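Side-chain contacts in putative flagellar protein FliS (Parabacteroides merdae ATCC 43184, PDB 4YOK), which is of unknown function but combines a prealbumin-like domain of the transthyretin clan with a second domain of the E-set clan: residues Leu109-Gly113 / Ser114-Ala118; Ser156-Pro160 / Gly161-Leu165; Gly186-Ala189 / Asn190-Gln194. All blocks are in the same frame, centred on the assembly; numbering follows the deposited sequence.

Followed from the N terminus, the three contacts come in series along the second family region; none encloses or crosses another. Interaction 1 closes the tight reversal of the hairpin formed by strands 102-111 and 115-124. Interaction 2 lies where the chain leaves strand 151-155, at the edge of a four-stranded sheet, and enters strand 161-168, at the edge of the three-stranded sheet that also holds the hairpin. There interactions 1 and 2 meet, with a probable hydrogen bond from Leu165 N to Ala118 O. Interaction 3 begins the loop that leads from strand 182-189 to strand 196-202 in the four-stranded sheet, about 14 Å from interaction 2, centre to centre.

Interaction 1: Leu109-Gly113 / Ser114-Ala118; sequences LSVTG and SAMNA
Ser110 and Asn117 face each other as the hydrogen-bonded pair of an antiparallel hairpin, joined by two backbone hydrogen bonds. Ser110 N gives its hydrogen to Asn117 O at 3.0 Å, and Asn117 N returns one to Ser110 O at 2.9 Å. Thr112 N continues the pairing to Ala115 O, also at 2.9 Å.

The polar side chains serve the reversal. Thr112 holds OG1 between its backbone N and carbonyl carbon (chi1 71°), and from there the oxygen accepts from two successive amides, Ala115 N at 3.0 Å and Ser114 N at 3.2 Å. Threonine suits the place because its methyl, CG2, can meanwhile lie across Asn117 ND2. Ser110 OG and Asn117 are joined through solvent: one water links OG to Asn117 ND2, another links OG to Asn117 O. Asn117 OD1 turns elsewhere, to a hydrogen bond with Ser166 OG of strand 161-168.

The apolar contacts fill the other face. Leu109 CD2 touches Ala118 CB at 3.6 Å, the single methyl of alanine letting the leucine branch come in close, and Val111 CG1 rests on CB of the selenomethionine Met116 at 4.0 Å. Beyond CG the Met116 chain is extended, and the side chain packs on Leu136, Leu138 and Ala183 of the four-stranded sheet.

The chemistry thus divides the hairpin into a wet face of hydroxyl and amide and an oily face turned to the opposing sheet, with one threonine oxygen tying down the amides of the bend.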
loop_
_atom_site.group_PDB
_atom_site.type_symbol
_atom_site.label_atom_id
_atom_site.label_comp_id
_atom_site.label_asym_id
_atom_site.label_seq_id
_atom_site.Cartn_x
_atom_site.Cartn_y
_atom_site.Cartn_z
ATOM N N LEU A 109 -2.654 0.933 17.633
ATOM C CA LEU A 109 -1.317 1.551 17.660
ATOM C C LEU A 109 -1.288 2.706 18.639
ATOM O O LEU A 109 -2.176 3.553 18.626
ATOM C CB LEU A 109 -0.887 2.036 16.258
ATOM C CG LEU A 109 -1.158 1.070 15.072
ATOM C CD1 LEU A 109 -0.687 1.689 13.759
ATOM C CD2 LEU A 109 -0.466 -0.312 15.282
ATOM N N SER A 110 -0.256 2.752 19.479
ATOM C CA SER A 110 -0.150 3.823 20.470
ATOM C C SER A 110 1.306 4.052 20.846
ATOM O O SER A 110 2.169 3.205 20.545
ATOM C CB SER A 110 -0.977 3.485 21.709
ATOM O OG SER A 110 -0.533 2.259 22.266
ATOM N N VAL A 111 1.581 5.184 21.507
ATOM C CA VAL A 111 2.925 5.511 21.957
ATOM C C VAL A 111 2.868 6.014 23.385
ATOM O O VAL A 111 1.965 6.770 23.747
ATOM C CB VAL A 111 3.754 6.487 21.064
ATOM C CG1 VAL A 111 4.033 5.914 19.677
ATOM C CG2 VAL A 111 3.145 7.893 20.983
ATOM N N THR A 112 3.844 5.604 24.178
ATOM C CA THR A 112 4.075 6.117 25.523
ATOM C C THR A 112 5.363 6.951 25.420
ATOM O O THR A 112 5.823 7.230 24.309
ATOM C CB THR A 112 4.150 4.983 26.563
ATOM O OG1 THR A 112 5.374 4.264 26.364
ATOM C CG2 THR A 112 2.934 4.060 26.522
ATOM N N GLY A 113 5.950 7.323 26.549
ATOM C CA GLY A 113 7.231 8.015 26.523
ATOM C C GLY A 113 8.371 7.049 26.218
ATOM O O GLY A 113 9.412 7.460 25.709
ATOM N N SER A 114 8.160 5.745 26.491
ATOM C CA SER A 114 9.157 4.686 26.382
ATOM C C SER A 114 8.968 3.768 25.149
ATOM O O SER A 114 9.964 3.275 24.610
ATOM C CB SER A 114 9.150 3.865 27.679
ATOM O OG SER A 114 8.994 2.453 27.583
ATOM N N ALA A 115 7.724 3.534 24.700
ATOM C CA ALA A 115 7.546 2.555 23.624
ATOM C C ALA A 115 6.407 2.842 22.660
ATOM O O ALA A 115 5.456 3.542 22.990
ATOM C CB ALA A 115 7.286 1.194 24.254
HETATM N N MSE A 116 6.520 2.260 21.465
HETATM C CA MSE A 116 5.443 2.179 20.503
HETATM C C MSE A 116 4.861 0.792 20.690
HETATM O O MSE A 116 5.597 -0.203 20.566
HETATM C CB MSE A 116 5.903 2.412 19.071
HETATM C CG MSE A 116 4.793 2.081 18.093
HETATM SE SE MSE A 116 5.316 2.451 16.278
HETATM C CE MSE A 116 3.666 1.961 15.468
ATOM N N ASN A 117 3.579 0.734 21.050
ATOM C CA ASN A 117 2.826 -0.504 21.266
ATOM C C ASN A 117 1.915 -0.739 20.069
ATOM O O ASN A 117 1.236 0.188 19.611
ATOM C CB ASN A 117 2.033 -0.413 22.579
ATOM C CG ASN A 117 2.942 -0.205 23.772
ATOM O OD1 ASN A 117 3.904 -0.943 23.975
ATOM N ND2 ASN A 117 2.690 0.813 24.571
ATOM N N ALA A 118 1.949 -1.957 19.525
ATOM C CA ALA A 118 1.153 -2.323 18.354
ATOM C C ALA A 118 0.581 -3.724 18.536
ATOM O O ALA A 118 1.328 -4.690 18.733
ATOM C CB ALA A 118 2.002 -2.244 17.078
HETATM O O HOH W 1 -1.478 0.034 21.058
HETATM O O HOH W 2 0.202 2.245 24.865
#

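Interaction 2: Ser156-Pro160 / Gly161-Leu165; sequences SDVVP and GSVNL
Val158 turns CG1 opposite its backbone N (chi1 -175°), which carries that methyl forward to Val163, where the matching torsion (chi1 175°) leaves CG2 beside the N to receive it. The two side chains cross at about a right angle, and different branches do the touching: CG1 of Val158 comes up against CG2 of Val163 at 3.6 Å, with the CG1 methyls of the two residues farther apart at 4.2 Å. Both CB atoms point toward the opposite segment, so the short beta-branched chains can close the gap although the CA atoms of Val158 and Val163 are 7.6 Å apart.

Between them the chain bends at Pro160 and Gly161. Proline fixes its own backbone and offers an apolar ring that packs on Ile131 and Arg124. Gly161 takes a positive phi of 126°; with these backbone angles a CB would be pressed against Pro160 O, so the missing side chain is what permits the conformation.

No direct hydrogen bond spans the two segments. A water instead sits in the bend, 2.7 Å from Val159 O and 2.9 Å from Ser162 O, and donates toward both. Beyond the bend, strand 161-168 is held by backbone bonds between Gly161 and Ile122 and between Val163 and Phe120, while Val158 leans on Val134 of the four-stranded sheet.

This connection carries the chain from edge strand 151-155 of one sheet to edge strand 161-168 of the other, consistent with a beta-sandwich of the E-set clan. Chemically, the valine methyls shield each other at the crossing, Val163 being the buried partner, and a single water, probably shared with other acceptors, bridges the Val159 and Ser162 carbonyls.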
loop_
_atom_site.group_PDB
_atom_site.type_symbol
_atom_site.label_atom_id
_atom_site.label_comp_id
_atom_site.label_asym_id
_atom_site.label_seq_id
_atom_site.Cartn_x
_atom_site.Cartn_y
_atom_site.Cartn_z
ATOM N N SER A 156 11.593 -9.995 12.791
ATOM C CA SER A 156 11.812 -10.977 11.720
ATOM C C SER A 156 11.299 -12.389 12.033
ATOM O O SER A 156 11.477 -13.291 11.208
ATOM C CB SER A 156 13.307 -11.057 11.428
ATOM O OG SER A 156 13.959 -11.576 12.580
ATOM N N ASP A 157 10.690 -12.602 13.202
ATOM C CA ASP A 157 10.268 -13.972 13.561
ATOM C C ASP A 157 8.746 -14.088 13.779
ATOM O O ASP A 157 8.287 -15.041 14.411
ATOM C CB ASP A 157 11.027 -14.409 14.834
ATOM C CG ASP A 157 10.684 -13.565 16.061
ATOM O OD1 ASP A 157 10.102 -12.463 15.886
ATOM O OD2 ASP A 157 10.987 -14.007 17.187
ATOM N N VAL A 158 7.973 -13.136 13.246
ATOM C CA VAL A 158 6.508 -13.113 13.380
ATOM C C VAL A 158 5.868 -14.104 12.415
ATOM O O VAL A 158 6.308 -14.249 11.271
ATOM C CB VAL A 158 5.950 -11.674 13.168
ATOM C CG1 VAL A 158 4.445 -11.604 13.434
ATOM C CG2 VAL A 158 6.683 -10.663 14.044
ATOM N N VAL A 159 4.811 -14.770 12.876
ATOM C CA VAL A 159 4.033 -15.719 12.071
ATOM C C VAL A 159 2.569 -15.210 12.019
ATOM O O VAL A 159 2.196 -14.411 12.874
ATOM C CB VAL A 159 4.138 -17.194 12.592
ATOM C CG1 VAL A 159 5.555 -17.749 12.412
ATOM C CG2 VAL A 159 3.676 -17.327 14.042
ATOM N N PRO A 160 1.715 -15.670 11.065
ATOM C CA PRO A 160 0.315 -15.205 11.045
ATOM C C PRO A 160 -0.435 -15.519 12.342
ATOM O O PRO A 160 -0.120 -16.491 13.043
ATOM C CB PRO A 160 -0.286 -15.976 9.860
ATOM C CG PRO A 160 0.873 -16.245 8.979
ATOM C CD PRO A 160 1.971 -16.593 9.941
ATOM N N GLY A 161 -1.417 -14.679 12.639
ATOM C CA GLY A 161 -2.236 -14.757 13.840
ATOM C C GLY A 161 -2.226 -13.450 14.603
ATOM O O GLY A 161 -1.988 -12.389 14.020
ATOM N N SER A 162 -2.466 -13.516 15.919
ATOM C CA SER A 162 -2.467 -12.321 16.772
ATOM C C SER A 162 -1.036 -11.892 17.030
ATOM O O SER A 162 -0.176 -12.740 17.278
ATOM C CB SER A 162 -3.189 -12.603 18.089
ATOM O OG SER A 162 -4.547 -12.907 17.838
ATOM N N VAL A 163 -0.758 -10.593 16.915
ATOM C CA VAL A 163 0.587 -10.057 17.099
ATOM C C VAL A 163 0.543 -8.966 18.187
ATOM O O VAL A 163 -0.416 -8.183 18.240
ATOM C CB VAL A 163 1.114 -9.533 15.736
ATOM C CG1 VAL A 163 2.447 -8.860 15.880
ATOM C CG2 VAL A 163 1.210 -10.667 14.722
ATOM N N ASN A 164 1.545 -8.973 19.088
ATOM C CA ASN A 164 1.681 -8.013 20.195
ATOM C C ASN A 164 3.139 -7.550 20.277
ATOM O O ASN A 164 3.998 -8.306 20.717
ATOM C CB ASN A 164 1.201 -8.650 21.520
ATOM C CG ASN A 164 1.041 -7.672 22.652
ATOM O OD1 ASN A 164 0.640 -6.521 22.451
ATOM N ND2 ASN A 164 1.274 -8.126 23.881
ATOM N N LEU A 165 3.426 -6.349 19.775
ATOM C CA LEU A 165 4.795 -5.824 19.680
ATOM C C LEU A 165 4.980 -4.520 20.436
ATOM O O LEU A 165 4.052 -3.707 20.550
ATOM C CB LEU A 165 5.184 -5.607 18.199
ATOM C CG LEU A 165 4.924 -6.782 17.242
ATOM C CD1 LEU A 165 5.170 -6.399 15.796
ATOM C CD2 LEU A 165 5.783 -8.001 17.581
HETATM O O HOH W 3 1.266 -14.483 15.458
#

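Interaction 3: Gly186-Ala189 / Asn190-Gln194; sequences GVLA and NGADQ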
loop_
_atom_site.group_PDB
_atom_site.type_symbol
_atom_site.label_atom_id
_atom_site.label_comp_id
_atom_site.label_asym_id
_atom_site.label_seq_id
_atom_site.Cartn_x
_atom_site.Cartn_y
_atom_site.Cartn_z
ATOM N N GLY A 186 3.640 -2.468 8.960
ATOM C CA GLY A 186 3.841 -3.092 7.653
ATOM C C GLY A 186 4.170 -4.564 7.766
ATOM O O GLY A 186 4.750 -4.993 8.763
ATOM N N VAL A 187 3.775 -5.352 6.756
ATOM C CA VAL A 187 4.052 -6.785 6.672
ATOM C C VAL A 187 4.559 -7.075 5.256
ATOM O O VAL A 187 3.863 -6.817 4.266
ATOM C CB VAL A 187 2.842 -7.691 7.054
ATOM C CG1 VAL A 187 3.162 -9.171 6.811
ATOM C CG2 VAL A 187 2.422 -7.466 8.514
ATOM N N LEU A 188 5.787 -7.569 5.181
ATOM C CA LEU A 188 6.444 -7.960 3.938
ATOM C C LEU A 188 6.502 -9.487 3.855
ATOM O O LEU A 188 6.962 -10.137 4.782
ATOM C CB LEU A 188 7.867 -7.367 3.881
ATOM C CG LEU A 188 8.709 -7.743 2.653
ATOM C CD1 LEU A 188 8.199 -7.016 1.392
ATOM C CD2 LEU A 188 10.190 -7.415 2.896
ATOM N N ALA A 189 6.045 -10.039 2.733
ATOM C CA ALA A 189 6.051 -11.469 2.433
ATOM C C ALA A 189 7.378 -11.879 1.819
ATOM O O ALA A 189 7.962 -11.097 1.055
ATOM C CB ALA A 189 4.925 -11.771 1.457
ATOM N N ASN A 190 7.836 -13.124 2.102
ATOM C CA ASN A 190 9.005 -13.711 1.429
ATOM C C ASN A 190 8.787 -13.648 -0.079
ATOM O O ASN A 190 7.702 -14.022 -0.561
ATOM C CB ASN A 190 9.174 -15.207 1.845
ATOM C CG ASN A 190 9.918 -15.441 3.126
ATOM O OD1 ASN A 190 10.266 -14.517 3.840
ATOM N ND2 ASN A 190 10.196 -16.700 3.436
ATOM N N GLY A 191 9.779 -13.163 -0.815
ATOM C CA GLY A 191 9.685 -13.107 -2.274
ATOM C C GLY A 191 9.000 -11.882 -2.849
ATOM O O GLY A 191 9.055 -11.682 -4.059
ATOM N N ALA A 192 8.368 -11.041 -2.018
ATOM C CA ALA A 192 7.692 -9.836 -2.527
ATOM C C ALA A 192 8.633 -8.640 -2.517
ATOM O O ALA A 192 9.559 -8.592 -1.714
ATOM C CB ALA A 192 6.460 -9.527 -1.694
ATOM N N ASP A 193 8.354 -7.650 -3.372
ATOM C CA ASP A 193 9.161 -6.427 -3.477
ATOM C C ASP A 193 8.603 -5.265 -2.637
ATOM O O ASP A 193 9.228 -4.204 -2.564
ATOM C CB ASP A 193 9.198 -5.994 -4.964
ATOM C CG ASP A 193 7.935 -5.306 -5.484
ATOM O OD1 ASP A 193 6.818 -5.601 -4.965
ATOM O OD2 ASP A 193 8.051 -4.503 -6.410
ATOM N N GLN A 194 7.377 -5.427 -2.097
ATOM C CA GLN A 194 6.661 -4.370 -1.389
ATOM C C GLN A 194 5.831 -4.952 -0.273
ATOM O O GLN A 194 5.325 -6.068 -0.416
ATOM C CB GLN A 194 5.706 -3.640 -2.377
ATOM C CG GLN A 194 6.379 -2.554 -3.245
ATOM C CD GLN A 194 6.952 -1.453 -2.388
ATOM O OE1 GLN A 194 6.297 -0.923 -1.473
ATOM N NE2 GLN A 194 8.227 -1.159 -2.600
HETATM O O HOH W 4 4.543 -8.479 0.715
HETATM O O HOH W 5 10.699 -10.188 0.182
#
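Leu188 reaches from the end of its strand over the loop that follows. From CB the chain runs to CG, placed opposite the backbone N (chi1 177°), and a second torsion of 73° then swings CD1 over the loop. This one methyl does the touching. Its van der Waals neighbours are two carbonyl oxygens, Gln194 O at 3.5 Å from CD1 and Ala192 O a little farther off. Its apolar partner is Ala192 CB, 4.3 Å from CD1. A long branched side chain suits the place, since it also packs on Ser132 and Arg133 of the adjoining strand 131-139.

The chain reverses between Ala189 and Ala192. Ala192 N donates to Ala189 O at 3.1 Å. The Ala192 CB turns in toward Ala189, 4.2 Å from its CB, while the Ala189 methyl also packs on Tyr101 and Phe102. Gly191 supplies the positive phi of the turn's third position.

Two waters complete the closure. One accepts from Ala189 N at 3.0 Å and donates to Gln194 O at 2.8 Å; the other donates to both Ala189 O and Ala192 O, giving the first of these a second partner. Farther on, the Asp193 carboxylate accepts from Gly75 N and Asn74 ND2, linking the loop to the N-terminal family region.

The arrangement is a type II beta turn, Ala189 to Ala192, opening the longer loop of the hairpin between strands 182-189 and 196-202.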